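Local atomic coordinates of peroxisomal acyl-CoA oxidase 1A (Solanum lycopersicum, PDB entry 2FON), a protein that probably catalyses the FAD-dependent oxidation of acyl-CoA esters in peroxisomal beta-oxidation of fatty acids. Residues Gly167-Ala172 / Thr187-Lys192. Sequence-based numbering, arbitrary orientation.
Sequences GLETTA and TLTSSK
Glu169 and Ser190 bring their CA atoms to 5.0 Å where the loop leading into strand 171-175 passes the 3-10 turn 188-190, in the beta-rich middle domain of the acyl-CoA dehydrogenase-like fold. Glu169 CB packs against Ser190 CB, and beyond CG the glutamate chain runs extended (chi2 177°), carrying the carboxylate to the start of the turn. There the two oxygens are divided between two threonines: Thr189 OG1 donates to OE2 on its syn side, close to the carboxylate plane, whereas Thr187 OG1 donates to OE1 from well above that plane, over 2.9 Å. With an alanine here, the hydroxyls of Thr187 and Thr189 would probably lose their shared carboxylate acceptor and be set free to turn. Further along the same segment, the Lys192 chain, bent at chi2 (-57°), brings CE to 3.3 Å from Thr170 OG1. Glu158 forms a salt bridge with Lys192 NZ and a hydrogen bond with Thr170 OG1, and NZ also bonds to the backbone O of Gln156, an FAD-binding residue. Just ahead of the turn, Thr187 O accepts from both Ser190 N and Ser190 OG, the hydroxyl coming in the carbonyl plane at a C=O...OG angle of 137°.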
ATOM      1  N   GLY B 167     -21.086 -18.888 -10.603  1.00 66.41           N
ATOM      2  CA  GLY B 167     -20.451 -20.177 -10.552  1.00 65.34           C
ATOM      3  C   GLY B 167     -20.388 -20.749  -9.170  1.00 65.42           C
ATOM      4  O   GLY B 167     -19.614 -21.655  -8.964  1.00 65.27           O
ATOM      5  N   LEU B 168     -21.169 -20.224  -8.224  1.00 65.46           N
ATOM      6  CA  LEU B 168     -21.192 -20.781  -6.857  1.00 66.91           C
ATOM      7  C   LEU B 168     -21.572 -22.262  -6.876  1.00 67.08           C
ATOM      8  O   LEU B 168     -22.332 -22.729  -7.744  1.00 66.57           O
ATOM      9  CB  LEU B 168     -22.218 -20.090  -5.954  1.00 66.72           C
ATOM     10  CG  LEU B 168     -22.064 -18.601  -5.665  1.00 71.97           C
ATOM     11  CD1 LEU B 168     -23.351 -18.037  -5.101  1.00 74.89           C
ATOM     12  CD2 LEU B 168     -20.863 -18.195  -4.781  1.00 73.59           C
ATOM     13  N   GLU B 169     -21.077 -22.999  -5.890  1.00 67.29           N
ATOM     14  CA  GLU B 169     -21.319 -24.440  -5.877  1.00 67.51           C
ATOM     15  C   GLU B 169     -22.355 -24.869  -4.854  1.00 65.52           C
ATOM     16  O   GLU B 169     -22.851 -25.987  -4.953  1.00 65.68           O
ATOM     17  CB  GLU B 169     -20.026 -25.240  -5.636  1.00 67.46           C
ATOM     18  CG  GLU B 169     -18.857 -24.972  -6.552  1.00 68.55           C
ATOM     19  CD  GLU B 169     -17.621 -25.804  -6.118  1.00 70.18           C
ATOM     20  OE1 GLU B 169     -17.690 -27.070  -6.154  1.00 72.53           O
ATOM     21  OE2 GLU B 169     -16.585 -25.184  -5.739  1.00 74.16           O
ATOM     22  N   THR B 170     -22.656 -24.033  -3.869  1.00 64.16           N
ATOM     23  CA  THR B 170     -23.672 -24.398  -2.869  1.00 63.48           C
ATOM     24  C   THR B 170     -24.994 -24.667  -3.582  1.00 63.62           C
ATOM     25  O   THR B 170     -25.379 -23.863  -4.431  1.00 63.40           O
ATOM     26  CB  THR B 170     -23.895 -23.291  -1.817  1.00 63.14           C
ATOM     27  OG1 THR B 170     -22.651 -22.937  -1.199  1.00 62.97           O
ATOM     28  CG2 THR B 170     -24.825 -23.783  -0.733  1.00 62.21           C
ATOM     29  N   THR B 171     -25.680 -25.779  -3.255  1.00 63.30           N
ATOM     30  CA  THR B 171     -26.986 -26.068  -3.865  1.00 63.18           C
ATOM     31  C   THR B 171     -28.194 -26.052  -2.932  1.00 63.09           C
ATOM     32  O   THR B 171     -28.114 -26.402  -1.764  1.00 62.77           O
ATOM     33  CB  THR B 171     -27.026 -27.418  -4.657  1.00 63.69           C
ATOM     34  OG1 THR B 171     -26.757 -28.516  -3.770  1.00 66.19           O
ATOM     35  CG2 THR B 171     -26.060 -27.435  -5.827  1.00 60.44           C
ATOM     36  N   ALA B 172     -29.342 -25.677  -3.499  1.00 63.71           N
ATOM     37  CA  ALA B 172     -30.624 -25.647  -2.804  1.00 63.38           C
ATOM     38  C   ALA B 172     -31.619 -26.454  -3.609  1.00 64.61           C
ATOM     39  O   ALA B 172     -32.058 -25.997  -4.680  1.00 65.51           O
ATOM     40  CB  ALA B 172     -31.095 -24.268  -2.691  1.00 62.62           C
ATOM     41  N   THR B 187     -18.874 -29.549  -1.835  1.00 66.84           N
ATOM     42  CA  THR B 187     -17.418 -29.728  -1.791  1.00 66.35           C
ATOM     43  C   THR B 187     -16.785 -28.794  -0.775  1.00 67.02           C
ATOM     44  O   THR B 187     -17.356 -27.767  -0.431  1.00 66.31           O
ATOM     45  CB  THR B 187     -16.747 -29.338  -3.148  1.00 66.53           C
ATOM     46  OG1 THR B 187     -17.081 -27.961  -3.459  1.00 65.08           O
ATOM     47  CG2 THR B 187     -17.142 -30.261  -4.272  1.00 61.70           C
ATOM     48  N   LEU B 188     -15.562 -29.117  -0.371  1.00 67.63           N
ATOM     49  CA  LEU B 188     -14.761 -28.199   0.416  1.00 68.75           C
ATOM     50  C   LEU B 188     -14.825 -26.748  -0.102  1.00 67.98           C
ATOM     51  O   LEU B 188     -15.161 -25.852   0.664  1.00 69.91           O
ATOM     52  CB  LEU B 188     -13.317 -28.686   0.508  1.00 69.33           C
ATOM     53  CG  LEU B 188     -12.552 -27.701   1.394  1.00 76.00           C
ATOM     54  CD1 LEU B 188     -12.433 -28.131   2.914  1.00 77.61           C
ATOM     55  CD2 LEU B 188     -11.195 -27.429   0.772  1.00 79.68           C
ATOM     56  N   THR B 189     -14.595 -26.522  -1.384  1.00 66.28           N
ATOM     57  CA  THR B 189     -14.466 -25.185  -1.891  1.00 65.80           C
ATOM     58  C   THR B 189     -15.802 -24.456  -2.006  1.00 66.98           C
ATOM     59  O   THR B 189     -15.844 -23.222  -2.273  1.00 67.45           O
ATOM     60  CB  THR B 189     -13.868 -25.139  -3.296  1.00 65.77           C
ATOM     61  OG1 THR B 189     -14.741 -25.851  -4.163  1.00 66.97           O
ATOM     62  CG2 THR B 189     -12.450 -25.700  -3.356  1.00 60.74           C
ATOM     63  N   SER B 190     -16.901 -25.185  -1.828  1.00 66.84           N
ATOM     64  CA  SER B 190     -18.191 -24.544  -1.945  1.00 66.53           C
ATOM     65  C   SER B 190     -18.479 -23.985  -0.612  1.00 67.13           C
ATOM     66  O   SER B 190     -19.455 -23.259  -0.455  1.00 68.89           O
ATOM     67  CB  SER B 190     -19.272 -25.524  -2.274  1.00 66.32           C
ATOM     68  OG  SER B 190     -19.467 -26.424  -1.179  1.00 69.64           O
ATOM     69  N   SER B 191     -17.685 -24.352   0.384  1.00 66.30           N
ATOM     70  CA  SER B 191     -17.817 -23.720   1.679  1.00 66.55           C
ATOM     71  C   SER B 191     -18.000 -22.192   1.584  1.00 65.86           C
ATOM     72  O   SER B 191     -17.262 -21.542   0.865  1.00 65.33           O
ATOM     73  CB  SER B 191     -16.521 -23.997   2.406  1.00 66.65           C
ATOM     74  OG  SER B 191     -16.649 -25.127   3.187  1.00 68.62           O
ATOM     75  N   LYS B 192     -18.946 -21.600   2.297  1.00 66.58           N
ATOM     76  CA  LYS B 192     -18.973 -20.100   2.363  1.00 67.25           C
ATOM     77  C   LYS B 192     -17.761 -19.571   3.145  1.00 67.21           C
ATOM     78  O   LYS B 192     -17.317 -20.230   4.096  1.00 68.84           O
ATOM     79  CB  LYS B 192     -20.252 -19.582   3.022  1.00 66.50           C
ATOM     80  CG  LYS B 192     -21.507 -19.929   2.301  1.00 67.83           C
ATOM     81  CD  LYS B 192     -21.515 -19.441   0.869  1.00 67.37           C
ATOM     82  CE  LYS B 192     -22.779 -19.895   0.181  1.00 66.73           C
ATOM     83  NZ  LYS B 192     -22.872 -19.378  -1.208  1.00 67.28           N
TER